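Local coordinates for putative nisin-resistance protein (PDB 4Y68), which probably protects the bacterium from the lantibiotic nisin, as a lipoprotein of peptidase family S41 that recognises lantibiotics, at residues P30-G36 with L66-Y72; H90-K96 with G265-T271; I166-G170 with I199-L204; P217-I221 with S301-L305. All blocks are in the same frame, centred on the assembly; numbering follows the deposited sequence.

Interaction 1 of 4, residues P30-G36 with L66-Y72; sequences PSSERYG and LKTSKSY
Tyr35 and Tyr72 stack where two helices of the N-terminal helical region begin side by side, helix 32-46 just after its N-cap Ser31 and helix 72-87 just after its N-cap Ser71. The pair is an offset stack, with the Tyr35 and Tyr72 ring centroids 4.0 Å apart and the planes at 13°. CD1 of Tyr35 sits over the middle of the Tyr72 ring, and this shift brings Tyr72 CB above the Tyr35 face in a CH-pi contact. At its far end Tyr72 is tethered as well, since its OH donates a short 2.5 Å hydrogen bond to Pro30 O, tilted 19° from the carbonyl plane. The opposite flank is ionic: the bent chain of Lys67 brings NZ within 3.1 Å of Glu33 OE2, on the syn lone pair, while a water donates to Glu33 OE1 and, weakly, to Lys67 O. Between the two flanks, Leu66 CD1 lies against the backbone at Gly36 C, 3.4 Å away. Leu66 is also packed against Leu40 of helix 32-46 and Ile78 of helix 72-87, and the Tyr35 hydroxyl bonds to Asp264 and to Arg76, joining the helices to the loop ahead of strand 267-276.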
loop_
_atom_site.group_PDB
_atom_site.type_symbol
_atom_site.label_atom_id
_atom_site.label_comp_id
_atom_site.label_asym_id
_atom_site.label_seq_id
_atom_site.Cartn_x
_atom_site.Cartn_y
_atom_site.Cartn_z
ATOM N N PRO A 30 4.518 -19.553 23.032
ATOM C CA PRO A 30 5.983 -19.522 22.998
ATOM C C PRO A 30 6.529 -18.652 24.124
ATOM O O PRO A 30 5.845 -17.744 24.604
ATOM C CB PRO A 30 6.295 -18.915 21.623
ATOM C CG PRO A 30 5.026 -18.108 21.247
ATOM C CD PRO A 30 3.897 -18.914 21.853
ATOM N N SER A 31 7.743 -18.965 24.564
ATOM C CA SER A 31 8.468 -18.085 25.458
ATOM C C SER A 31 8.763 -16.760 24.748
ATOM O O SER A 31 8.708 -16.662 23.515
ATOM C CB SER A 31 9.767 -18.749 25.902
ATOM O OG SER A 31 10.650 -18.807 24.792
ATOM N N SER A 32 9.093 -15.741 25.521
ATOM C CA SER A 32 9.513 -14.488 24.926
ATOM C C SER A 32 10.716 -14.649 23.996
ATOM O O SER A 32 10.780 -13.990 22.956
ATOM C CB SER A 32 9.815 -13.484 26.018
ATOM O OG SER A 32 8.645 -13.291 26.784
ATOM N N GLU A 33 11.654 -15.530 24.339
ATOM C CA GLU A 33 12.760 -15.812 23.426
ATOM C C GLU A 33 12.297 -16.433 22.107
ATOM O O GLU A 33 12.676 -15.953 21.039
ATOM C CB GLU A 33 13.790 -16.735 24.062
ATOM C CG GLU A 33 14.952 -17.061 23.120
ATOM C CD GLU A 33 16.036 -17.926 23.763
ATOM O OE1 GLU A 33 15.850 -18.343 24.924
ATOM O OE2 GLU A 33 17.070 -18.202 23.101
ATOM N N ARG A 34 11.536 -17.518 22.186
ATOM C CA ARG A 34 10.925 -18.156 21.005
ATOM C C ARG A 34 10.223 -17.128 20.115
ATOM O O ARG A 34 10.426 -17.088 18.908
ATOM C CB ARG A 34 9.891 -19.214 21.438
ATOM C CG ARG A 34 9.984 -20.589 20.776
ATOM C CD ARG A 34 9.507 -20.605 19.354
ATOM N NE ARG A 34 10.630 -20.497 18.426
ATOM C CZ ARG A 34 10.600 -20.844 17.133
ATOM N NH1 ARG A 34 9.498 -21.343 16.580
ATOM N NH2 ARG A 34 11.691 -20.693 16.386
ATOM N N TYR A 35 9.375 -16.318 20.745
ATOM C CA TYR A 35 8.585 -15.314 20.053
ATOM C C TYR A 35 9.508 -14.415 19.236
ATOM O O TYR A 35 9.217 -14.109 18.082
ATOM C CB TYR A 35 7.761 -14.530 21.071
ATOM C CG TYR A 35 6.867 -13.423 20.549
ATOM C CD1 TYR A 35 5.487 -13.593 20.477
ATOM C CD2 TYR A 35 7.394 -12.187 20.182
ATOM C CE1 TYR A 35 4.657 -12.573 20.022
ATOM C CE2 TYR A 35 6.579 -11.162 19.718
ATOM C CZ TYR A 35 5.205 -11.359 19.644
ATOM O OH TYR A 35 4.377 -10.335 19.215
ATOM N N GLY A 36 10.649 -14.043 19.819
ATOM C CA GLY A 36 11.617 -13.225 19.117
ATOM C C GLY A 36 12.303 -13.968 17.986
ATOM O O GLY A 36 12.589 -13.390 16.935
ATOM N N LEU A 66 17.816 -11.878 23.185
ATOM C CA LEU A 66 16.542 -12.577 23.344
ATOM C C LEU A 66 16.614 -13.658 24.433
ATOM O O LEU A 66 15.599 -13.997 25.023
ATOM C CB LEU A 66 16.085 -13.201 22.014
ATOM C CG LEU A 66 15.490 -12.279 20.943
ATOM C CD1 LEU A 66 15.092 -13.088 19.706
ATOM C CD2 LEU A 66 14.297 -11.531 21.478
ATOM N N LYS A 67 17.808 -14.185 24.707
ATOM C CA LYS A 67 17.961 -15.243 25.711
ATOM C C LYS A 67 17.439 -14.799 27.082
ATOM O O LYS A 67 16.939 -15.610 27.852
ATOM C CB LYS A 67 19.430 -15.693 25.842
ATOM C CG LYS A 67 20.095 -16.165 24.545
ATOM C CD LYS A 67 20.741 -17.552 24.683
ATOM C CE LYS A 67 19.696 -18.624 25.029
ATOM N NZ LYS A 67 19.616 -19.722 24.012
ATOM N N THR A 68 17.536 -13.510 27.381
ATOM C CA THR A 68 17.041 -13.026 28.666
ATOM C C THR A 68 15.807 -12.144 28.548
ATOM O O THR A 68 15.467 -11.436 29.497
ATOM C CB THR A 68 18.132 -12.233 29.434
ATOM O OG1 THR A 68 18.601 -11.132 28.635
ATOM C CG2 THR A 68 19.303 -13.151 29.790
ATOM N N SER A 69 15.129 -12.179 27.402
ATOM C CA SER A 69 13.911 -11.382 27.248
ATOM C C SER A 69 12.797 -11.902 28.168
ATOM O O SER A 69 12.611 -13.111 28.306
ATOM C CB SER A 69 13.438 -11.373 25.789
ATOM O OG SER A 69 12.165 -10.750 25.680
ATOM N N LYS A 70 12.061 -10.983 28.788
ATOM C CA LYS A 70 11.031 -11.333 29.770
ATOM C C LYS A 70 9.590 -11.088 29.287
ATOM O O LYS A 70 8.630 -11.389 30.005
ATOM C CB LYS A 70 11.252 -10.546 31.064
ATOM C CG LYS A 70 12.570 -10.824 31.749
ATOM C CD LYS A 70 12.567 -12.203 32.383
ATOM C CE LYS A 70 13.728 -12.363 33.355
ATOM N NZ LYS A 70 15.056 -12.409 32.672
ATOM N N SER A 71 9.424 -10.513 28.097
ATOM C CA SER A 71 8.083 -10.396 27.534
ATOM C C SER A 71 8.148 -10.289 26.024
ATOM O O SER A 71 9.232 -10.081 25.455
ATOM C CB SER A 71 7.357 -9.193 28.125
ATOM O OG SER A 71 7.807 -8.005 27.519
ATOM N N TYR A 72 6.993 -10.447 25.380
ATOM C CA TYR A 72 6.864 -10.294 23.933
ATOM C C TYR A 72 7.186 -8.878 23.508
ATOM O O TYR A 72 7.889 -8.669 22.520
ATOM C CB TYR A 72 5.450 -10.651 23.451
ATOM C CG TYR A 72 5.078 -12.110 23.581
ATOM C CD1 TYR A 72 6.037 -13.074 23.825
ATOM C CD2 TYR A 72 3.752 -12.524 23.447
ATOM C CE1 TYR A 72 5.696 -14.408 23.935
ATOM C CE2 TYR A 72 3.401 -13.855 23.560
ATOM C CZ TYR A 72 4.378 -14.792 23.805
ATOM O OH TYR A 72 4.040 -16.114 23.916
HETATM O O HOH W 1 11.884 -16.267 27.131
HETATM O O HOH W 2 14.748 -18.085 27.728
#

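Interaction 2 of 4, residues H90-K96 with G265-T271; sequences HSQILSK and GARLALT
Gln92 and Ala269 form an antiparallel hydrogen-bonded pair, as do Leu94 and Arg267, with the non-hydrogen-bonded pair of Ile93 and Leu268 between them. Over these residues the strands run at 159° to one another, 4.8 Å apart at closest approach. Gln92 N reaches Ala269 O at 3.0 Å, and Ala269 N returns the bond to Gln92 O at 2.9 Å. The second ring is a little tighter, Leu94 N to Arg267 O and Arg267 N to Leu94 O both spanning 2.8 Å. Gln92, Leu94, Arg267 and Ala269 lie on one face of the sheet. On the other, Ile93 CG2 meets Leu268 CD1 at 4.0 Å; CG1 of Ile93 stands between the backbone N and the carbonyl carbon (chi1 50°), and the side chain runs on toward Val83 of helix 72-87. Leu268 packs on Ile39 and Arg42 of helix 32-46.

Polar chemistry gathers at the end near His90. Ser91 OG donates to Thr271 OG1 at 2.9 Å, and a water that accepts from His90 N donates to the same oxygen at 2.8 Å. Thr271 OG1 is also hydrogen-bonded to Asn257 OD1, so three partners grip it, while Asn257 ND2 bonds to His90 O. The His90 ring is held at both nitrogens, ND1 by Thr255 and NE2 by Ser228. A histidine NE2 bonded to a serine hydroxyl is consistent with the active site of a serine peptidase, and the network around Thr271 would then be a second shell that fixes the histidine backbone.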
loop_
_atom_site.group_PDB
_atom_site.type_symbol
_atom_site.label_atom_id
_atom_site.label_comp_id
_atom_site.label_asym_id
_atom_site.label_seq_id
_atom_site.Cartn_x
_atom_site.Cartn_y
_atom_site.Cartn_z
ATOM N N HIS A 90 10.585 0.162 5.126
ATOM C CA HIS A 90 9.161 -0.076 4.938
ATOM C C HIS A 90 8.718 -1.226 5.852
ATOM O O HIS A 90 7.531 -1.543 5.949
ATOM C CB HIS A 90 8.868 -0.376 3.462
ATOM C CG HIS A 90 7.427 -0.234 3.071
ATOM N ND1 HIS A 90 6.927 -0.737 1.886
ATOM C CD2 HIS A 90 6.384 0.373 3.690
ATOM C CE1 HIS A 90 5.639 -0.463 1.802
ATOM N NE2 HIS A 90 5.282 0.209 2.886
ATOM N N SER A 91 9.678 -1.841 6.539
ATOM C CA SER A 91 9.360 -2.954 7.423
ATOM C C SER A 91 9.179 -2.495 8.864
ATOM O O SER A 91 9.795 -1.522 9.278
ATOM C CB SER A 91 10.444 -4.022 7.351
ATOM O OG SER A 91 10.497 -4.639 6.071
ATOM N N GLN A 92 8.346 -3.205 9.630
ATOM C CA GLN A 92 8.221 -2.940 11.070
ATOM C C GLN A 92 7.384 -3.989 11.786
ATOM O O GLN A 92 6.732 -4.820 11.153
ATOM C CB GLN A 92 7.607 -1.556 11.318
ATOM C CG GLN A 92 6.261 -1.348 10.659
ATOM C CD GLN A 92 5.778 0.089 10.766
ATOM O OE1 GLN A 92 6.133 0.790 11.704
ATOM N NE2 GLN A 92 4.975 0.534 9.796
ATOM N N ILE A 93 7.426 -3.943 13.112
ATOM C CA ILE A 93 6.592 -4.766 13.970
ATOM C C ILE A 93 5.562 -3.858 14.646
ATOM O O ILE A 93 5.909 -2.916 15.353
ATOM C CB ILE A 93 7.412 -5.532 15.053
ATOM C CG1 ILE A 93 8.363 -4.583 15.801
ATOM C CG2 ILE A 93 8.231 -6.638 14.445
ATOM C CD1 ILE A 93 9.851 -4.631 15.335
ATOM N N LEU A 94 4.290 -4.121 14.404
ATOM C CA LEU A 94 3.246 -3.382 15.089
ATOM C C LEU A 94 2.622 -4.248 16.187
ATOM O O LEU A 94 2.226 -5.384 15.945
ATOM C CB LEU A 94 2.198 -2.921 14.085
ATOM C CG LEU A 94 2.843 -2.214 12.889
ATOM C CD1 LEU A 94 1.848 -2.015 11.770
ATOM C CD2 LEU A 94 3.431 -0.881 13.342
ATOM N N SER A 95 2.571 -3.719 17.403
ATOM C CA SER A 95 1.899 -4.405 18.480
ATOM C C SER A 95 0.413 -4.440 18.146
ATOM O O SER A 95 -0.066 -3.670 17.296
ATOM C CB SER A 95 2.144 -3.699 19.815
ATOM O OG SER A 95 1.508 -2.432 19.828
ATOM N N LYS A 96 -0.306 -5.335 18.808
ATOM C CA LYS A 96 -1.750 -5.447 18.632
ATOM C C LYS A 96 -2.457 -4.109 18.826
ATOM O O LYS A 96 -3.340 -3.760 18.062
ATOM C CB LYS A 96 -2.330 -6.476 19.606
ATOM C CG LYS A 96 -3.755 -6.889 19.247
ATOM C CD LYS A 96 -4.421 -7.782 20.290
ATOM C CE LYS A 96 -5.803 -8.224 19.784
ATOM N NZ LYS A 96 -6.541 -9.114 20.728
ATOM N N GLY A 265 -1.322 -11.354 18.402
ATOM C CA GLY A 265 -2.035 -10.347 17.635
ATOM C C GLY A 265 -1.166 -9.198 17.128
ATOM O O GLY A 265 -1.636 -8.285 16.437
ATOM N N ALA A 266 0.115 -9.230 17.461
ATOM C CA ALA A 266 1.024 -8.272 16.857
ATOM C C ALA A 266 1.241 -8.670 15.391
ATOM O O ALA A 266 1.049 -9.827 15.034
ATOM C CB ALA A 266 2.329 -8.218 17.623
ATOM N N ARG A 267 1.615 -7.707 14.559
ATOM C CA ARG A 267 1.889 -7.954 13.138
ATOM C C ARG A 267 3.314 -7.620 12.725
ATOM O O ARG A 267 3.805 -6.530 13.010
ATOM C CB ARG A 267 0.957 -7.128 12.254
ATOM C CG ARG A 267 -0.490 -7.359 12.449
ATOM C CD ARG A 267 -1.245 -6.704 11.290
ATOM N NE ARG A 267 -2.686 -6.924 11.377
ATOM C CZ ARG A 267 -3.587 -6.210 10.706
ATOM N NH1 ARG A 267 -3.187 -5.230 9.894
ATOM N NH2 ARG A 267 -4.888 -6.477 10.848
ATOM N N LEU A 268 3.961 -8.542 12.027
ATOM C CA LEU A 268 5.213 -8.255 11.355
ATOM C C LEU A 268 4.918 -7.875 9.909
ATOM O O LEU A 268 4.497 -8.720 9.128
ATOM C CB LEU A 268 6.164 -9.458 11.421
ATOM C CG LEU A 268 7.400 -9.436 10.495
ATOM C CD1 LEU A 268 8.398 -8.351 10.871
ATOM C CD2 LEU A 268 8.107 -10.797 10.449
ATOM N N ALA A 269 5.109 -6.595 9.581
ATOM C CA ALA A 269 5.075 -6.110 8.211
ATOM C C ALA A 269 6.468 -6.204 7.594
ATOM O O ALA A 269 7.346 -5.426 7.931
ATOM C CB ALA A 269 4.579 -4.679 8.161
ATOM N N LEU A 270 6.652 -7.133 6.671
ATOM C CA LEU A 270 7.985 -7.457 6.141
ATOM C C LEU A 270 8.123 -7.165 4.642
ATOM O O LEU A 270 7.300 -7.614 3.843
ATOM C CB LEU A 270 8.300 -8.937 6.410
ATOM C CG LEU A 270 9.674 -9.464 6.000
ATOM C CD1 LEU A 270 10.769 -8.614 6.646
ATOM C CD2 LEU A 270 9.830 -10.919 6.426
ATOM N N THR A 271 9.171 -6.440 4.254
ATOM C CA THR A 271 9.347 -6.084 2.852
ATOM C C THR A 271 9.924 -7.257 2.081
ATOM O O THR A 271 10.941 -7.829 2.481
ATOM C CB THR A 271 10.252 -4.859 2.708
ATOM O OG1 THR A 271 9.681 -3.774 3.450
ATOM C CG2 THR A 271 10.395 -4.466 1.255
HETATM O O HOH W 3 11.748 -1.864 3.273
#

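Interaction 3 of 4, residues I166-G170 with I199-L204; sequences IPMIG and IPLEAL
Ile166 meets two residues of the 199-204 loop through separate branches. Its CD1 reaches Pro200 CG at 3.8 Å, the two side chains crossing at about a right angle, while CG2 lies 3.8 Å from Leu204 CD2. The fork follows from chi1 of -72°, which puts CG1 beside the backbone N and CG2 anti to it. One helical turn later, Gly170 presents bare backbone: Leu201 CD2 comes to 3.7 Å from Gly170 CA, and Leu204 CD1 to 3.8 Å from the same atom. That methyl also touches the carbonyl oxygen of Ile166, which is occupied along the helix by the bond from Gly170 N. Ile169 adds a further contact, its CG2 packing 4.0 Å from Ile199 CG1.

Outside this shell, the loop is shaped by an inverse gamma turn centred on Pro200, with Leu201 N bonded back to Ile199 O at 2.6 Å. Arg208 ties the loop down a second time through a hydrogen bond to Ile199 O and a salt bridge to Glu202, and Lys131 bonds to Ala203 O. Helix 131-147 backs the contact, with Ile134 against both Pro167 and Leu204, while Ile169 is packed on Thr233 of helix 229-235. A MES molecule, probably from the crystallisation liquor, lies about 3 Å from the Pro200 side chain.

No hydrogen bond spans the two segments. Their cohesion is therefore that of aliphatic side chains fitted against a short helix, and the polar partners of Ile199 O, Glu202 and Ala203 O come from Arg208 and Lys131, not from the helical segment.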
loop_
_atom_site.group_PDB
_atom_site.type_symbol
_atom_site.label_atom_id
_atom_site.label_comp_id
_atom_site.label_asym_id
_atom_site.label_seq_id
_atom_site.Cartn_x
_atom_site.Cartn_y
_atom_site.Cartn_z
ATOM N N ILE A 166 -6.875 -3.377 -1.447
ATOM C CA ILE A 166 -8.079 -3.948 -2.061
ATOM C C ILE A 166 -9.232 -2.946 -2.324
ATOM O O ILE A 166 -9.756 -2.888 -3.436
ATOM C CB ILE A 166 -8.591 -5.118 -1.192
ATOM C CG1 ILE A 166 -7.640 -6.307 -1.331
ATOM C CG2 ILE A 166 -9.981 -5.531 -1.607
ATOM C CD1 ILE A 166 -8.029 -7.510 -0.462
ATOM N N PRO A 167 -9.629 -2.159 -1.312
ATOM C CA PRO A 167 -10.657 -1.134 -1.544
ATOM C C PRO A 167 -10.178 0.044 -2.408
ATOM O O PRO A 167 -10.985 0.696 -3.098
ATOM C CB PRO A 167 -10.998 -0.660 -0.126
ATOM C CG PRO A 167 -9.850 -1.125 0.742
ATOM C CD PRO A 167 -9.375 -2.380 0.121
ATOM N N MET A 168 -8.876 0.328 -2.370
ATOM C CA MET A 168 -8.313 1.406 -3.187
ATOM C C MET A 168 -8.317 1.045 -4.659
ATOM O O MET A 168 -8.856 1.781 -5.496
ATOM C CB MET A 168 -6.880 1.743 -2.745
ATOM C CG MET A 168 -6.825 2.393 -1.403
ATOM S SD MET A 168 -5.205 3.048 -1.001
ATOM C CE MET A 168 -5.419 3.004 0.773
ATOM N N ILE A 169 -7.705 -0.084 -4.989
ATOM C CA ILE A 169 -7.670 -0.493 -6.378
ATOM C C ILE A 169 -9.080 -0.840 -6.814
ATOM O O ILE A 169 -9.512 -0.439 -7.885
ATOM C CB ILE A 169 -6.746 -1.702 -6.623
ATOM C CG1 ILE A 169 -5.281 -1.327 -6.389
ATOM C CG2 ILE A 169 -6.924 -2.193 -8.058
ATOM C CD1 ILE A 169 -4.768 -0.238 -7.294
ATOM N N GLY A 170 -9.791 -1.583 -5.978
ATOM C CA GLY A 170 -11.158 -1.987 -6.278
ATOM C C GLY A 170 -12.139 -0.865 -6.616
ATOM O O GLY A 170 -12.881 -0.942 -7.595
ATOM N N ILE A 199 -7.012 -9.012 -7.634
ATOM C CA ILE A 199 -7.720 -8.136 -6.706
ATOM C C ILE A 199 -9.060 -8.766 -6.375
ATOM O O ILE A 199 -9.851 -9.019 -7.274
ATOM C CB ILE A 199 -7.955 -6.723 -7.293
ATOM C CG1 ILE A 199 -6.653 -6.136 -7.839
ATOM C CG2 ILE A 199 -8.572 -5.795 -6.235
ATOM C CD1 ILE A 199 -5.680 -5.721 -6.758
ATOM N N PRO A 200 -9.319 -9.034 -5.090
ATOM C CA PRO A 200 -10.567 -9.712 -4.710
ATOM C C PRO A 200 -11.809 -8.855 -4.902
ATOM O O PRO A 200 -12.429 -8.476 -3.921
ATOM C CB PRO A 200 -10.357 -10.016 -3.221
ATOM C CG PRO A 200 -8.890 -10.095 -3.066
ATOM C CD PRO A 200 -8.350 -9.027 -3.986
ATOM N N LEU A 201 -12.165 -8.557 -6.143
ATOM C CA LEU A 201 -13.329 -7.728 -6.422
ATOM C C LEU A 201 -14.621 -8.389 -5.940
ATOM O O LEU A 201 -15.527 -7.708 -5.453
ATOM C CB LEU A 201 -13.428 -7.426 -7.919
ATOM C CG LEU A 201 -12.323 -6.580 -8.544
ATOM C CD1 LEU A 201 -12.709 -6.223 -9.941
ATOM C CD2 LEU A 201 -12.034 -5.325 -7.742
ATOM N N GLU A 202 -14.705 -9.712 -6.093
ATOM C CA GLU A 202 -15.886 -10.467 -5.673
ATOM C C GLU A 202 -16.269 -10.094 -4.232
ATOM O O GLU A 202 -17.422 -9.797 -3.951
ATOM C CB GLU A 202 -15.641 -11.980 -5.806
ATOM C CG GLU A 202 -15.633 -12.521 -7.266
ATOM C CD GLU A 202 -14.334 -12.207 -8.035
ATOM O OE1 GLU A 202 -13.318 -11.842 -7.400
ATOM O OE2 GLU A 202 -14.332 -12.316 -9.284
ATOM N N ALA A 203 -15.289 -10.087 -3.336
ATOM C CA ALA A 203 -15.487 -9.642 -1.963
ATOM C C ALA A 203 -16.125 -8.242 -1.820
ATOM O O ALA A 203 -16.856 -7.997 -0.874
ATOM C CB ALA A 203 -14.175 -9.660 -1.240
ATOM N N LEU A 204 -15.830 -7.327 -2.737
ATOM C CA LEU A 204 -16.388 -5.983 -2.689
ATOM C C LEU A 204 -17.756 -5.922 -3.380
ATOM O O LEU A 204 -18.357 -4.850 -3.485
ATOM C CB LEU A 204 -15.436 -4.997 -3.356
ATOM C CG LEU A 204 -13.955 -5.109 -2.977
ATOM C CD1 LEU A 204 -13.098 -4.114 -3.760
ATOM C CD2 LEU A 204 -13.775 -4.910 -1.487
#

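Interaction 4 of 4, residues P217-I221 with S301-L305; sequences PIAII and SQSWL
Ala219, Trp304 and Ser301 carry most of the packing between strand 218-222 and helix 297-308, whose short segments run nearly antiparallel at 166° with axes 8.7 Å apart. The methyl of Ala219 is the meeting point. Ser301 OG touches its CB at 3.5 Å and also lies 3.8 Å from Ile221 CG1, while the indole carbon CE3 of Trp304 comes to 4.0 Å from Ala219 CB. With its CG anti to the backbone N (chi1 177°), Trp304 extends its six-membered ring toward the strand. There the indole turns an edge to Ala219 N, which lies near the ring plane, whereas Ile218 O approaches CZ3 obliquely at 3.4 Å. Leu305 completes the patch: its CD2 methyl sits between Pro217 CB at 4.0 Å and Ala219 CB at 4.1 Å. No hydrogen bond crosses the contact.

The strand spends its backbone bonds on its neighbours in the mixed sheet, Ala219 pairing with Leu153 and Leu155 on one side and Ile218, on the other, with Lys244 of strand 243-247 and Asn242 just before it. Helix 297-308 thus lies against the sheet, with Leu305 on Ile154 of strand 152-156, Ser301 on Phe246 and Trp304 on Lys244 of strand 243-247.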
loop_
_atom_site.group_PDB
_atom_site.type_symbol
_atom_site.label_atom_id
_atom_site.label_comp_id
_atom_site.label_asym_id
_atom_site.label_seq_id
_atom_site.Cartn_x
_atom_site.Cartn_y
_atom_site.Cartn_z
ATOM N N PRO A 217 -9.949 12.021 -19.450
ATOM C CA PRO A 217 -8.700 12.548 -18.900
ATOM C C PRO A 217 -8.712 12.448 -17.387
ATOM O O PRO A 217 -9.722 12.769 -16.758
ATOM C CB PRO A 217 -8.696 14.009 -19.342
ATOM C CG PRO A 217 -9.618 14.034 -20.542
ATOM C CD PRO A 217 -10.665 13.001 -20.275
ATOM N N ILE A 218 -7.607 11.995 -16.814
ATOM C CA ILE A 218 -7.507 11.851 -15.377
ATOM C C ILE A 218 -6.266 12.578 -14.883
ATOM O O ILE A 218 -5.154 12.323 -15.365
ATOM C CB ILE A 218 -7.443 10.379 -14.954
ATOM C CG1 ILE A 218 -8.781 9.679 -15.208
ATOM C CG2 ILE A 218 -7.050 10.258 -13.476
ATOM C CD1 ILE A 218 -8.714 8.166 -15.088
ATOM N N ALA A 219 -6.456 13.485 -13.926
ATOM C CA ALA A 219 -5.324 14.104 -13.256
ATOM C C ALA A 219 -5.157 13.506 -11.858
ATOM O O ALA A 219 -6.112 13.417 -11.090
ATOM C CB ALA A 219 -5.499 15.605 -13.182
ATOM N N ILE A 220 -3.944 13.093 -11.534
ATOM C CA ILE A 220 -3.677 12.501 -10.235
ATOM C C ILE A 220 -2.768 13.382 -9.399
ATOM O O ILE A 220 -1.705 13.776 -9.851
ATOM C CB ILE A 220 -3.010 11.117 -10.360
ATOM C CG1 ILE A 220 -3.871 10.169 -11.183
ATOM C CG2 ILE A 220 -2.816 10.511 -9.001
ATOM C CD1 ILE A 220 -3.261 8.821 -11.311
ATOM N N ILE A 221 -3.165 13.662 -8.165
ATOM C CA ILE A 221 -2.351 14.518 -7.304
ATOM C C ILE A 221 -1.696 13.709 -6.186
ATOM O O ILE A 221 -2.338 12.854 -5.563
ATOM C CB ILE A 221 -3.198 15.669 -6.696
ATOM C CG1 ILE A 221 -3.822 16.502 -7.807
ATOM C CG2 ILE A 221 -2.360 16.536 -5.745
ATOM C CD1 ILE A 221 -4.752 17.622 -7.306
ATOM N N SER A 301 -3.799 21.143 -12.347
ATOM C CA SER A 301 -4.672 20.015 -12.696
ATOM C C SER A 301 -5.913 20.387 -13.497
ATOM O O SER A 301 -6.251 19.734 -14.485
ATOM C CB SER A 301 -5.161 19.311 -11.429
ATOM O OG SER A 301 -4.366 18.205 -11.117
ATOM N N GLN A 302 -6.637 21.390 -13.016
ATOM C CA GLN A 302 -7.869 21.802 -13.675
ATOM C C GLN A 302 -7.563 22.353 -15.058
ATOM O O GLN A 302 -8.222 22.002 -16.026
ATOM C CB GLN A 302 -8.611 22.850 -12.852
ATOM C CG GLN A 302 -9.179 22.344 -11.570
ATOM C CD GLN A 302 -9.688 23.480 -10.702
ATOM O OE1 GLN A 302 -10.846 23.892 -10.807
ATOM N NE2 GLN A 302 -8.814 24.012 -9.855
ATOM N N SER A 303 -6.551 23.207 -15.144
ATOM C CA SER A 303 -6.199 23.796 -16.419
ATOM C C SER A 303 -5.835 22.701 -17.405
ATOM O O SER A 303 -6.307 22.713 -18.541
ATOM C CB SER A 303 -5.051 24.791 -16.281
ATOM O OG SER A 303 -3.829 24.108 -16.155
ATOM N N TRP A 304 -5.019 21.743 -16.971
ATOM C CA TRP A 304 -4.660 20.633 -17.848
ATOM C C TRP A 304 -5.922 19.914 -18.287
ATOM O O TRP A 304 -6.092 19.630 -19.468
ATOM C CB TRP A 304 -3.699 19.654 -17.169
ATOM C CG TRP A 304 -3.398 18.488 -18.043
ATOM C CD1 TRP A 304 -2.606 18.485 -19.156
ATOM C CD2 TRP A 304 -3.908 17.147 -17.910
ATOM N NE1 TRP A 304 -2.575 17.227 -19.712
ATOM C CE2 TRP A 304 -3.365 16.386 -18.971
ATOM C CE3 TRP A 304 -4.761 16.516 -16.991
ATOM C CZ2 TRP A 304 -3.650 15.027 -19.147
ATOM C CZ3 TRP A 304 -5.042 15.160 -17.163
ATOM C CH2 TRP A 304 -4.489 14.434 -18.242
ATOM N N LEU A 305 -6.831 19.670 -17.349
ATOM C CA LEU A 305 -8.063 18.951 -17.673
ATOM C C LEU A 305 -8.894 19.715 -18.702
ATOM O O LEU A 305 -9.493 19.102 -19.591
ATOM C CB LEU A 305 -8.896 18.686 -16.418
ATOM C CG LEU A 305 -8.375 17.629 -15.445
ATOM C CD1 LEU A 305 -9.240 17.604 -14.202
ATOM C CD2 LEU A 305 -8.359 16.262 -16.106
#

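Burial and chemistry change together along this chain. Interactions 3 and 4 are buried, mainly apolar packing without cross-segment hydrogen bonds, though one fits a loop to a short helix and the other a helix to a parallel part of a sheet. Interactions 1 and 2 are only partly buried and mix apolar packing with hydrogen bonds, interaction 1 adding a salt bridge and interaction 2 a backbone ladder. These two touch, Tyr35 OH lying 3.3 Å from Ala266 CB, and both involve the region of helices 32-46 and 72-87. Interaction 4 lies across the chain's centre from both, its centre about 53 Å from that of interaction 1. Interaction 3 is nested within the loop closed by interaction 2.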